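Local atomic coordinates of GDP-mannose-dependent alpha-(1-6)-phosphatidylinositol monomannoside mannosyltransferase (Corynebacterium glutamicum, PDB entry 3OKP), a protein that belongs to the glycosyltransferases of the GT-B fold, built of two Rossmann-like domains, and holds guanosine-5'-diphosphate-alpha-D-mannose in this model. Residues A[89-94]-A[112-117]; A[13-18]-A[50-55]; A[165-170]-A[361-366]; A[192-197]-A[229-234]. All blocks are in the same frame, centred on the assembly; numbering follows the deposited sequence.

Interaction 1 of 4, residues A[89-94]-A[112-117]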
loop_
_atom_site.group_PDB
_atom_site.type_symbol
_atom_site.label_atom_id
_atom_site.label_comp_id
_atom_site.label_asym_id
_atom_site.label_seq_id
_atom_site.Cartn_x
_atom_site.Cartn_y
_atom_site.Cartn_z
ATOM N N ASN A 89 17.084 -2.432 -18.743
ATOM C CA ASN A 89 15.881 -2.981 -18.113
ATOM C C ASN A 89 14.626 -2.274 -18.589
ATOM O O ASN A 89 14.599 -1.050 -18.686
ATOM C CB ASN A 89 15.936 -2.846 -16.583
ATOM C CG ASN A 89 17.230 -3.354 -15.985
ATOM O OD1 ASN A 89 17.643 -4.489 -16.222
ATOM N ND2 ASN A 89 17.865 -2.515 -15.176
ATOM N N VAL A 90 13.583 -3.050 -18.864
ATOM C CA VAL A 90 12.260 -2.494 -19.120
ATOM C C VAL A 90 11.328 -2.934 -17.995
ATOM O O VAL A 90 11.106 -4.132 -17.785
ATOM C CB VAL A 90 11.708 -2.911 -20.508
ATOM C CG1 VAL A 90 10.266 -2.432 -20.696
ATOM C CG2 VAL A 90 12.588 -2.355 -21.611
ATOM N N TRP A 91 10.810 -1.953 -17.264
ATOM C CA TRP A 91 9.965 -2.207 -16.108
ATOM C C TRP A 91 8.544 -1.714 -16.366
ATOM O O TRP A 91 8.297 -0.509 -16.440
ATOM C CB TRP A 91 10.570 -1.544 -14.860
ATOM C CG TRP A 91 9.794 -1.720 -13.577
ATOM C CD1 TRP A 91 8.876 -2.694 -13.287
ATOM C CD2 TRP A 91 9.909 -0.917 -12.393
ATOM N NE1 TRP A 91 8.398 -2.531 -12.008
ATOM C CE2 TRP A 91 9.016 -1.452 -11.435
ATOM C CE3 TRP A 91 10.673 0.209 -12.051
ATOM C CZ2 TRP A 91 8.865 -0.901 -10.157
ATOM C CZ3 TRP A 91 10.523 0.758 -10.777
ATOM C CH2 TRP A 91 9.624 0.201 -9.847
ATOM N N PHE A 92 7.621 -2.659 -16.525
ATOM C CA PHE A 92 6.204 -2.338 -16.619
ATOM C C PHE A 92 5.662 -2.161 -15.205
ATOM O O PHE A 92 5.554 -3.129 -14.443
ATOM C CB PHE A 92 5.436 -3.425 -17.382
ATOM C CG PHE A 92 5.885 -3.595 -18.810
ATOM C CD1 PHE A 92 5.401 -2.757 -19.812
ATOM C CD2 PHE A 92 6.798 -4.588 -19.152
ATOM C CE1 PHE A 92 5.821 -2.905 -21.134
ATOM C CE2 PHE A 92 7.221 -4.744 -20.470
ATOM C CZ PHE A 92 6.732 -3.900 -21.462
ATOM N N GLY A 93 5.346 -0.911 -14.862
ATOM C CA GLY A 93 4.894 -0.544 -13.518
ATOM C C GLY A 93 3.666 -1.303 -13.061
ATOM O O GLY A 93 3.481 -1.542 -11.864
ATOM N N ALA A 94 2.822 -1.665 -14.023
ATOM C CA ALA A 94 1.684 -2.540 -13.788
ATOM C C ALA A 94 1.683 -3.582 -14.897
ATOM O O ALA A 94 1.775 -3.241 -16.077
ATOM C CB ALA A 94 0.384 -1.745 -13.776
ATOM N N LYS A 112 16.662 -7.403 -19.787
ATOM C CA LYS A 112 15.809 -7.803 -18.674
ATOM C C LYS A 112 14.458 -7.095 -18.732
ATOM O O LYS A 112 14.394 -5.873 -18.899
ATOM C CB LYS A 112 16.489 -7.508 -17.332
ATOM C CG LYS A 112 15.771 -8.114 -16.129
ATOM C CD LYS A 112 16.396 -7.682 -14.805
ATOM C CE LYS A 112 17.821 -8.203 -14.658
ATOM N NZ LYS A 112 18.340 -7.977 -13.286
ATOM N N VAL A 113 13.388 -7.872 -18.594
ATOM C CA VAL A 113 12.038 -7.325 -18.506
ATOM C C VAL A 113 11.451 -7.614 -17.128
ATOM O O VAL A 113 11.430 -8.760 -16.674
ATOM C CB VAL A 113 11.103 -7.877 -19.617
ATOM C CG1 VAL A 113 9.678 -7.352 -19.433
ATOM C CG2 VAL A 113 11.627 -7.505 -20.998
ATOM N N ILE A 114 10.994 -6.554 -16.468
ATOM C CA ILE A 114 10.362 -6.648 -15.158
ATOM C C ILE A 114 8.923 -6.156 -15.276
ATOM O O ILE A 114 8.654 -5.190 -15.989
ATOM C CB ILE A 114 11.113 -5.801 -14.083
ATOM C CG1 ILE A 114 12.619 -6.100 -14.076
ATOM C CG2 ILE A 114 10.537 -6.030 -12.690
ATOM C CD1 ILE A 114 13.451 -5.112 -14.865
ATOM N N ALA A 115 8.004 -6.834 -14.591
ATOM C CA ALA A 115 6.626 -6.364 -14.469
ATOM C C ALA A 115 6.149 -6.475 -13.021
ATOM O O ALA A 115 6.368 -7.499 -12.364
ATOM C CB ALA A 115 5.702 -7.135 -15.409
ATOM N N SER A 116 5.511 -5.416 -12.529
ATOM C CA SER A 116 5.003 -5.382 -11.156
ATOM C C SER A 116 3.505 -5.653 -11.096
ATOM O O SER A 116 2.721 -5.022 -11.803
ATOM C CB SER A 116 5.322 -4.041 -10.482
ATOM O OG SER A 116 6.713 -3.897 -10.235
ATOM N N THR A 117 3.117 -6.606 -10.254
ATOM C CA THR A 117 1.707 -6.861 -9.985
ATOM C C THR A 117 1.293 -6.099 -8.738
ATOM O O THR A 117 2.140 -5.711 -7.923
ATOM C CB THR A 117 1.406 -8.362 -9.787
ATOM O OG1 THR A 117 2.125 -8.856 -8.650
ATOM C CG2 THR A 117 1.782 -9.160 -11.033
#
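Ser-116 OG accepts the indole N-H of Trp-91, 2.8 Å from NE1, and also pairs with Thr-145 OG1 of the next strand. The hydroxyl sits off the indole edge, in the ring plane, and the bond is fairly straight at 160°. With CG anti to the backbone N (chi1 180°), Trp-91 can carry its five-membered ring towards strand 112-116, and CD1 passes Ile-114 CG2 at 3.8 Å. The strands themselves run parallel and donate in turn: Val-90 N to Lys-112 O, Ile-114 N to Val-90 O (2.8 Å), Phe-92 N to Ile-114 O and Ser-116 N to Phe-92 O. On the Trp-91 face, Asn-89 and Lys-112 lie side by side, Asn-89 OD1 3.4 Å from Lys-112 CB, but Asn-89 OD1 bonds to Arg-5 and Lys-112 NZ to Ile-375 O and Ser-378 O. On the other face, packed by helix 102-107, Val-113 CG1 meets the edge of the Phe-92 ring, 3.7 Å from CE2. This is a Rossmann-type beta-alpha-beta crossover in which the buried indole N-H has a hydroxyl partner, a bond that ties the ring's orientation to two neighbouring strands.

Interaction 2 of 4, residues A[13-18]-A[50-55]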
loop_
_atom_site.group_PDB
_atom_site.type_symbol
_atom_site.label_atom_id
_atom_site.label_comp_id
_atom_site.label_asym_id
_atom_site.label_seq_id
_atom_site.Cartn_x
_atom_site.Cartn_y
_atom_site.Cartn_z
ATOM N N ASP A 13 0.213 4.640 -15.408
ATOM C CA ASP A 13 -0.059 5.124 -14.056
ATOM C C ASP A 13 1.110 5.950 -13.521
ATOM O O ASP A 13 2.031 5.410 -12.913
ATOM C CB ASP A 13 -0.322 3.946 -13.110
ATOM C CG ASP A 13 -1.373 2.985 -13.637
ATOM O OD1 ASP A 13 -2.523 3.415 -13.877
ATOM O OD2 ASP A 13 -1.045 1.789 -13.797
ATOM N N PHE A 14 1.068 7.255 -13.752
ATOM C CA PHE A 14 2.138 8.147 -13.311
ATOM C C PHE A 14 1.535 9.466 -12.832
ATOM O O PHE A 14 0.502 9.889 -13.352
ATOM C CB PHE A 14 3.135 8.380 -14.457
ATOM C CG PHE A 14 4.484 8.890 -14.010
ATOM C CD1 PHE A 14 5.352 8.074 -13.288
ATOM C CD2 PHE A 14 4.895 10.181 -14.333
ATOM C CE1 PHE A 14 6.600 8.542 -12.872
ATOM C CE2 PHE A 14 6.143 10.658 -13.924
ATOM C CZ PHE A 14 6.996 9.835 -13.195
ATOM N N PRO A 15 2.152 10.105 -11.816
ATOM C CA PRO A 15 1.766 11.469 -11.451
ATOM C C PRO A 15 1.806 12.419 -12.660
ATOM O O PRO A 15 2.481 12.112 -13.648
ATOM C CB PRO A 15 2.825 11.866 -10.422
ATOM C CG PRO A 15 3.270 10.589 -9.826
ATOM C CD PRO A 15 3.213 9.583 -10.930
ATOM N N PRO A 16 1.124 13.582 -12.580
ATOM C CA PRO A 16 0.470 14.187 -11.409
ATOM C C PRO A 16 -0.854 13.547 -10.965
ATOM O O PRO A 16 -1.371 13.902 -9.904
ATOM C CB PRO A 16 0.254 15.639 -11.845
ATOM C CG PRO A 16 0.103 15.561 -13.318
ATOM C CD PRO A 16 0.981 14.429 -13.781
ATOM N N ARG A 17 -1.395 12.623 -11.761
ATOM C CA ARG A 17 -2.609 11.894 -11.378
ATOM C C ARG A 17 -2.416 11.180 -10.037
ATOM O O ARG A 17 -1.363 10.587 -9.786
ATOM C CB ARG A 17 -3.017 10.898 -12.472
ATOM C CG ARG A 17 -4.373 10.226 -12.244
ATOM C CD ARG A 17 -4.764 9.343 -13.421
ATOM N NE ARG A 17 -5.960 8.554 -13.135
ATOM N N ILE A 18 -3.432 11.257 -9.179
ATOM C CA ILE A 18 -3.382 10.665 -7.841
ATOM C C ILE A 18 -3.895 9.226 -7.861
ATOM O O ILE A 18 -4.920 8.933 -8.480
ATOM C CB ILE A 18 -4.191 11.518 -6.812
ATOM C CG1 ILE A 18 -3.646 12.955 -6.730
ATOM C CG2 ILE A 18 -4.233 10.848 -5.426
ATOM C CD1 ILE A 18 -2.199 13.081 -6.246
ATOM N N HIS A 50 3.530 18.538 -17.835
ATOM C CA HIS A 50 4.737 19.342 -18.047
ATOM C C HIS A 50 5.211 20.006 -16.755
ATOM O O HIS A 50 6.409 20.010 -16.457
ATOM C CB HIS A 50 4.513 20.403 -19.130
ATOM C CG HIS A 50 4.382 19.840 -20.512
ATOM N ND1 HIS A 50 3.332 20.156 -21.348
ATOM C CD2 HIS A 50 5.164 18.975 -21.201
ATOM C CE1 HIS A 50 3.478 19.518 -22.495
ATOM N NE2 HIS A 50 4.580 18.793 -22.431
ATOM N N ALA A 51 4.263 20.550 -15.991
ATOM C CA ALA A 51 4.563 21.211 -14.720
ATOM C C ALA A 51 5.141 20.244 -13.688
ATOM O O ALA A 51 6.076 20.591 -12.965
ATOM C CB ALA A 51 3.322 21.911 -14.171
ATOM N N TYR A 52 4.584 19.034 -13.626
ATOM C CA TYR A 52 5.077 18.009 -12.708
ATOM C C TYR A 52 6.461 17.494 -13.107
ATOM O O TYR A 52 7.349 17.383 -12.261
ATOM C CB TYR A 52 4.089 16.842 -12.587
ATOM C CG TYR A 52 4.531 15.803 -11.580
ATOM C CD1 TYR A 52 4.284 15.977 -10.220
ATOM C CD2 TYR A 52 5.215 14.653 -11.986
ATOM C CE1 TYR A 52 4.702 15.033 -9.286
ATOM C CE2 TYR A 52 5.640 13.705 -11.061
ATOM C CZ TYR A 52 5.377 13.905 -9.712
ATOM O OH TYR A 52 5.781 12.969 -8.790
ATOM N N ASP A 53 6.636 17.189 -14.392
ATOM C CA ASP A 53 7.892 16.643 -14.912
ATOM C C ASP A 53 9.066 17.610 -14.729
ATOM O O ASP A 53 10.209 17.185 -14.537
ATOM C CB ASP A 53 7.738 16.259 -16.390
ATOM C CG ASP A 53 6.718 15.141 -16.611
ATOM O OD1 ASP A 53 6.241 14.538 -15.622
ATOM O OD2 ASP A 53 6.388 14.870 -17.786
ATOM N N LYS A 54 8.760 18.906 -14.780
ATOM C CA LYS A 54 9.728 19.981 -14.559
ATOM C C LYS A 54 10.346 19.936 -13.151
ATOM O O LYS A 54 11.454 20.439 -12.939
ATOM C CB LYS A 54 9.045 21.336 -14.814
ATOM C CG LYS A 54 9.959 22.558 -14.861
ATOM C CD LYS A 54 10.807 22.610 -16.126
ATOM C CE LYS A 54 11.595 23.911 -16.193
ATOM N NZ LYS A 54 12.774 23.793 -17.102
ATOM N N THR A 55 9.634 19.327 -12.201
ATOM C CA THR A 55 10.103 19.244 -10.811
ATOM C C THR A 55 11.052 18.068 -10.558
ATOM O O THR A 55 11.727 18.022 -9.529
ATOM C CB THR A 55 8.931 19.169 -9.789
ATOM O OG1 THR A 55 8.286 17.889 -9.874
ATOM C CG2 THR A 55 7.917 20.283 -10.028
#
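This is a proline-on-tyrosine CH-pi contact, made where the loop after strand 7-11 meets helix 46-53 at the periphery of the N-terminal Rossmann-like domain. Pro-15 CB stands over one face of the Tyr-52 ring, 3.7 Å from its centroid and 27° off the normal. It is displaced towards the phenol end, so that it comes within 3.3 Å of Tyr-52 CZ, a close fit, while Pro-15 CG lies 3.6 Å from Tyr-52 OH. The ring is sent across to the loop by its first torsion, which sets CG opposite the backbone N (chi1 -177°). A cis peptide joins Pro-15 to Pro-16; Pro-16 N lies over the same face, higher above the ring, and Pro-16 CB touches Tyr-52 CB at 4.1 Å. Phe-14 finishes the patch: its CE2 comes to the edge of the tyrosine ring, 4.2 Å from Tyr-52 CE2, and lies equally far, 4.2 Å, from Asp-53 OD1, which lies at the edge of the Phe-14 ring, near its plane. Arg-62, on strand 59-63, then links the two sides, in a salt bridge to Asp-53 OD2 and a hydrogen bond to Pro-15 O. The two segments themselves meet by dispersion and CH-pi attraction. The carboxylate at the phenylalanine edge faces the ring's slightly positive rim and would be mildly favoured there, while its charge is answered by Arg-62, which bonds to both segments and so bridges loop and helix.

Interaction 3 of 4, residues A[165-170]-A[361-366]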
loop_
_atom_site.group_PDB
_atom_site.type_symbol
_atom_site.label_atom_id
_atom_site.label_comp_id
_atom_site.label_asym_id
_atom_site.label_seq_id
_atom_site.Cartn_x
_atom_site.Cartn_y
_atom_site.Cartn_z
ATOM N N PHE A 165 10.020 -14.803 -9.307
ATOM C CA PHE A 165 9.064 -14.023 -8.524
ATOM C C PHE A 165 9.747 -13.322 -7.351
ATOM O O PHE A 165 10.418 -13.967 -6.540
ATOM C CB PHE A 165 7.907 -14.905 -8.048
ATOM C CG PHE A 165 7.091 -15.492 -9.169
ATOM C CD1 PHE A 165 5.980 -14.818 -9.665
ATOM C CD2 PHE A 165 7.434 -16.721 -9.729
ATOM C CE1 PHE A 165 5.220 -15.363 -10.700
ATOM C CE2 PHE A 165 6.684 -17.270 -10.766
ATOM C CZ PHE A 165 5.575 -16.588 -11.252
ATOM N N GLU A 166 9.575 -12.003 -7.278
ATOM C CA GLU A 166 10.250 -11.179 -6.275
ATOM C C GLU A 166 9.265 -10.340 -5.463
ATOM O O GLU A 166 8.383 -9.689 -6.023
ATOM C CB GLU A 166 11.285 -10.263 -6.940
ATOM C CG GLU A 166 12.440 -10.984 -7.630
ATOM C CD GLU A 166 13.515 -11.469 -6.666
ATOM O OE1 GLU A 166 13.495 -11.076 -5.477
ATOM O OE2 GLU A 166 14.386 -12.247 -7.103
ATOM N N HIS A 167 9.426 -10.360 -4.142
ATOM C CA HIS A 167 8.570 -9.594 -3.238
ATOM C C HIS A 167 8.937 -8.108 -3.272
ATOM O O HIS A 167 10.001 -7.709 -2.788
ATOM C CB HIS A 167 8.664 -10.160 -1.810
ATOM C CG HIS A 167 7.666 -9.580 -0.851
ATOM N ND1 HIS A 167 8.006 -9.190 0.427
ATOM C CD2 HIS A 167 6.342 -9.329 -0.980
ATOM C CE1 HIS A 167 6.934 -8.726 1.044
ATOM N NE2 HIS A 167 5.911 -8.795 0.211
ATOM N N LEU A 168 8.063 -7.295 -3.862
ATOM C CA LEU A 168 8.292 -5.852 -3.934
ATOM C C LEU A 168 7.040 -5.041 -3.574
ATOM O O LEU A 168 6.416 -4.424 -4.447
ATOM C CB LEU A 168 8.851 -5.446 -5.308
ATOM C CG LEU A 168 9.584 -4.099 -5.400
ATOM C CD1 LEU A 168 10.909 -4.127 -4.654
ATOM C CD2 LEU A 168 9.795 -3.687 -6.852
ATOM N N PRO A 169 6.661 -5.053 -2.282
ATOM C CA PRO A 169 5.565 -4.215 -1.812
ATOM C C PRO A 169 6.013 -2.770 -1.644
ATOM O O PRO A 169 7.211 -2.487 -1.667
ATOM C CB PRO A 169 5.248 -4.813 -0.440
ATOM C CG PRO A 169 6.553 -5.342 0.033
ATOM C CD PRO A 169 7.227 -5.874 -1.192
ATOM N N SER A 170 5.052 -1.869 -1.465
ATOM C CA SER A 170 5.348 -0.488 -1.110
ATOM C C SER A 170 6.142 -0.431 0.193
ATOM O O SER A 170 5.985 -1.286 1.073
ATOM C CB SER A 170 4.052 0.309 -0.957
ATOM O OG SER A 170 4.317 1.645 -0.562
ATOM N N ALA A 361 13.653 -1.962 9.960
ATOM C CA ALA A 361 14.447 -3.109 9.524
ATOM C C ALA A 361 13.944 -3.751 8.229
ATOM O O ALA A 361 14.729 -4.338 7.484
ATOM C CB ALA A 361 14.529 -4.153 10.642
ATOM N N GLU A 362 12.645 -3.630 7.953
ATOM C CA GLU A 362 12.026 -4.419 6.882
ATOM C C GLU A 362 11.087 -3.685 5.921
ATOM O O GLU A 362 10.759 -4.220 4.855
ATOM C CB GLU A 362 11.302 -5.639 7.482
ATOM C CG GLU A 362 12.014 -6.978 7.272
ATOM C CD GLU A 362 13.316 -7.099 8.042
ATOM N N TRP A 363 10.658 -2.474 6.275
ATOM C CA TRP A 363 9.575 -1.820 5.525
ATOM C C TRP A 363 9.810 -0.386 5.041
ATOM O O TRP A 363 8.964 0.175 4.342
ATOM C CB TRP A 363 8.270 -1.890 6.320
ATOM C CG TRP A 363 7.701 -3.268 6.413
ATOM C CD1 TRP A 363 7.778 -4.117 7.479
ATOM C CD2 TRP A 363 6.969 -3.964 5.396
ATOM N NE1 TRP A 363 7.135 -5.298 7.192
ATOM C CE2 TRP A 363 6.627 -5.231 5.921
ATOM C CE3 TRP A 363 6.564 -3.639 4.093
ATOM C CZ2 TRP A 363 5.900 -6.175 5.188
ATOM C CZ3 TRP A 363 5.837 -4.577 3.367
ATOM C CH2 TRP A 363 5.513 -5.830 3.918
ATOM N N SER A 364 10.947 0.206 5.402
ATOM C CA SER A 364 11.261 1.580 5.002
ATOM C C SER A 364 11.520 1.691 3.496
ATOM O O SER A 364 11.768 0.683 2.824
ATOM C CB SER A 364 12.474 2.098 5.779
ATOM O OG SER A 364 13.657 1.440 5.363
ATOM N N TRP A 365 11.457 2.914 2.970
ATOM C CA TRP A 365 11.794 3.155 1.565
ATOM C C TRP A 365 13.280 2.929 1.285
ATOM O O TRP A 365 13.662 2.640 0.151
ATOM C CB TRP A 365 11.335 4.545 1.100
ATOM C CG TRP A 365 9.877 4.573 0.755
ATOM C CD1 TRP A 365 8.886 5.242 1.417
ATOM C CD2 TRP A 365 9.236 3.868 -0.318
ATOM N NE1 TRP A 365 7.671 5.005 0.816
ATOM C CE2 TRP A 365 7.857 4.167 -0.252
ATOM C CE3 TRP A 365 9.696 3.015 -1.334
ATOM C CZ2 TRP A 365 6.929 3.641 -1.161
ATOM C CZ3 TRP A 365 8.775 2.497 -2.240
ATOM C CH2 TRP A 365 7.405 2.812 -2.145
ATOM N N GLU A 366 14.102 3.049 2.326
ATOM C CA GLU A 366 15.531 2.742 2.235
ATOM C C GLU A 366 15.753 1.248 2.012
ATOM O O GLU A 366 16.528 0.852 1.139
ATOM C CB GLU A 366 16.271 3.208 3.494
ATOM C CG GLU A 366 16.577 4.709 3.537
ATOM C CD GLU A 366 15.374 5.576 3.907
ATOM O OE1 GLU A 366 14.331 5.036 4.346
ATOM O OE2 GLU A 366 15.483 6.814 3.762
#
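Trp-363 reaches Pro-169 and Ser-170 with the six-membered side of its indole. From CB, the first torsion sets CG opposite the carbonyl carbon (chi1 -70°) and brings the six-membered ring to the loop. CE3 comes first, with Ser-170 O at its edge, in the ring plane and 3.9 Å away; this buried carbonyl oxygen has no hydrogen-bond partner in the model. CZ3 is next, 3.5 Å from Pro-169 CG, the two side chains crossing at about a right angle. At the tip, CH2 lies 4.3 Å from His-167 CE1. Pro-169 CD sits over the centre of one face of the imidazole, whose NE2 bonds to Ile-147 O. A second tryptophan packs on the same serine: Ser-170 C lies over one face of the Trp-365 ring, and Ser-170 OG is 3.3 Å from its CZ2. Ser-364, between the two tryptophans in the chain, is the N-cap of helix 365-377 and bonds to Ile-367 N. The contact thus seats the loop that follows strand 164-167, an edge strand of the N-terminal sheet, against the junction of helices 345-362 and 365-377, where the chain crosses back to the N-terminal domain as in GT-B enzymes.

Interaction 4 of 4, residues A[192-197]-A[229-234]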
loop_
_atom_site.group_PDB
_atom_site.type_symbol
_atom_site.label_atom_id
_atom_site.label_comp_id
_atom_site.label_asym_id
_atom_site.label_seq_id
_atom_site.Cartn_x
_atom_site.Cartn_y
_atom_site.Cartn_z
ATOM N N LEU A 192 -8.063 17.453 19.790
ATOM C CA LEU A 192 -9.215 16.575 19.574
ATOM C C LEU A 192 -10.241 16.653 20.710
ATOM O O LEU A 192 -11.309 16.035 20.636
ATOM C CB LEU A 192 -8.748 15.124 19.389
ATOM C CG LEU A 192 -7.932 14.776 18.135
ATOM C CD1 LEU A 192 -7.038 13.573 18.385
ATOM C CD2 LEU A 192 -8.831 14.540 16.929
ATOM N N GLY A 193 -9.911 17.409 21.756
ATOM C CA GLY A 193 -10.781 17.551 22.921
ATOM C C GLY A 193 -10.607 16.422 23.918
ATOM O O GLY A 193 -11.512 16.133 24.704
ATOM N N PHE A 194 -9.439 15.783 23.877
ATOM C CA PHE A 194 -9.102 14.681 24.778
ATOM C C PHE A 194 -7.950 15.094 25.698
ATOM O O PHE A 194 -7.457 16.219 25.618
ATOM C CB PHE A 194 -8.699 13.423 23.989
ATOM C CG PHE A 194 -9.707 12.976 22.952
ATOM C CD1 PHE A 194 -11.079 13.088 23.175
ATOM C CD2 PHE A 194 -9.269 12.399 21.764
ATOM C CE1 PHE A 194 -11.995 12.664 22.217
ATOM C CE2 PHE A 194 -10.178 11.970 20.798
ATOM C CZ PHE A 194 -11.543 12.103 21.026
ATOM N N THR A 195 -7.520 14.176 26.562
ATOM C CA THR A 195 -6.408 14.429 27.480
ATOM C C THR A 195 -5.327 13.348 27.356
ATOM O O THR A 195 -5.414 12.464 26.501
ATOM C CB THR A 195 -6.883 14.503 28.953
ATOM O OG1 THR A 195 -7.316 13.209 29.384
ATOM C CG2 THR A 195 -8.023 15.507 29.125
ATOM N N ASP A 196 -4.313 13.426 28.215
ATOM C CA ASP A 196 -3.251 12.418 28.271
ATOM C C ASP A 196 -3.779 11.043 28.693
ATOM O O ASP A 196 -3.154 10.020 28.405
ATOM C CB ASP A 196 -2.137 12.862 29.228
ATOM C CG ASP A 196 -1.287 13.997 28.668
ATOM O OD1 ASP A 196 -1.452 14.368 27.484
ATOM O OD2 ASP A 196 -0.444 14.524 29.422
ATOM N N THR A 197 -4.929 11.026 29.365
ATOM C CA THR A 197 -5.482 9.790 29.925
ATOM C C THR A 197 -6.527 9.102 29.040
ATOM O O THR A 197 -6.872 7.943 29.283
ATOM C CB THR A 197 -6.072 10.012 31.340
ATOM O OG1 THR A 197 -7.094 11.017 31.290
ATOM C CG2 THR A 197 -4.985 10.436 32.322
ATOM N N ASP A 229 -14.408 6.217 28.923
ATOM C CA ASP A 229 -13.921 7.364 28.150
ATOM C C ASP A 229 -13.160 6.975 26.870
ATOM O O ASP A 229 -12.565 7.832 26.212
ATOM C CB ASP A 229 -13.080 8.304 29.035
ATOM C CG ASP A 229 -11.862 7.618 29.652
ATOM O OD1 ASP A 229 -11.873 6.379 29.825
ATOM O OD2 ASP A 229 -10.882 8.327 29.969
ATOM N N ALA A 230 -13.200 5.689 26.515
ATOM C CA ALA A 230 -12.518 5.184 25.318
ATOM C C ALA A 230 -13.105 5.776 24.042
ATOM O O ALA A 230 -14.324 5.835 23.878
ATOM C CB ALA A 230 -12.571 3.663 25.269
ATOM N N GLN A 231 -12.228 6.210 23.143
ATOM C CA GLN A 231 -12.647 6.846 21.899
ATOM C C GLN A 231 -12.157 6.068 20.690
ATOM O O GLN A 231 -10.957 5.780 20.562
ATOM C CB GLN A 231 -12.145 8.294 21.823
ATOM C CG GLN A 231 -12.699 9.216 22.906
ATOM C CD GLN A 231 -14.186 9.495 22.749
ATOM O OE1 GLN A 231 -14.705 9.572 21.632
ATOM N NE2 GLN A 231 -14.876 9.653 23.871
ATOM N N LEU A 232 -13.096 5.726 19.816
ATOM C CA LEU A 232 -12.780 5.158 18.515
ATOM C C LEU A 232 -12.809 6.267 17.474
ATOM O O LEU A 232 -13.854 6.881 17.227
ATOM C CB LEU A 232 -13.765 4.043 18.143
ATOM C CG LEU A 232 -13.660 3.414 16.744
ATOM C CD1 LEU A 232 -12.292 2.777 16.499
ATOM C CD2 LEU A 232 -14.768 2.394 16.537
ATOM N N LEU A 233 -11.652 6.528 16.876
ATOM C CA LEU A 233 -11.541 7.552 15.848
ATOM C C LEU A 233 -11.574 6.911 14.473
ATOM O O LEU A 233 -10.677 6.150 14.104
ATOM C CB LEU A 233 -10.262 8.376 16.026
ATOM C CG LEU A 233 -10.002 9.027 17.390
ATOM C CD1 LEU A 233 -8.664 9.737 17.371
ATOM C CD2 LEU A 233 -11.118 9.999 17.779
ATOM N N ILE A 234 -12.626 7.218 13.725
ATOM C CA ILE A 234 -12.769 6.726 12.368
ATOM C C ILE A 234 -12.310 7.815 11.401
ATOM O O ILE A 234 -12.992 8.830 11.204
ATOM C CB ILE A 234 -14.208 6.217 12.096
ATOM C CG1 ILE A 234 -14.493 4.987 12.970
ATOM C CG2 ILE A 234 -14.393 5.881 10.622
ATOM C CD1 ILE A 234 -15.956 4.634 13.110
HETATM O O HOH W 1 -8.901 6.422 30.892
#
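The far end of the Phe-194 ring meets Gln-231 and Leu-233, whose side chains project from the same side of strand 231-235. Leu-233 meets it at the edge: CD2 lies in the ring plane, 3.7 Å from Phe-194 CE2, and the two side chains run past one another, pointing opposite ways. Gln-231 comes in at a slant, its CG 3.6 Å from Phe-194 CE1. A bend in its chain (chi2 -69°) brings the amide round until its plane is only 26° from that of the ring. The amide is held by bonds to other residues, OE1 to Lys-256 NZ and NE2 to Gln-253 O. One face of the phenylalanine has Leu-192 O over its centre, 3.7 Å above the plane. Leu-192 also adds a looser touch, CD1 to Leu-233 CD1 at 4.3 Å. Between Leu-192 and Phe-194, Gly-193 ends helix 182-191 in a Schellman motif with positive phi. At the other end the join is wet: a water lies 3.0 Å from Thr-197 O and 2.9 Å from Asp-229 OD2, in bonding geometry, though more acceptors surround it than it has protons. An apolar centre thus gives way to a solvent-mediated rim, so the loop leading into strand 200-204 rests on the C-terminal sheet largely through one phenylalanine, beside a glutamine whose amide is fixed from the neighbouring strand and loop.

From the N terminus, interaction 2 comes first: it closes a loop of 31 residues and sets the turn after strand 7-11 against helix 46-53. Interaction 1 follows in series, joining adjacent strands 89-92 and 112-116 of the same domain, and the two touch where Ala-94 packs on Asp-13. Interaction 3 closes a far longer loop of 190 residues, from the edge strand 164-167 of that sheet to the helix junction near the C terminus. Interaction 4 is nested inside it, linking the loop after helix 182-191 to strand 231-235, with its centre about 33 Å from that of interaction 3. Three contacts therefore involve the N-terminal domain, one lies within the C-terminal domain, and interaction 3 marks where the chain returns.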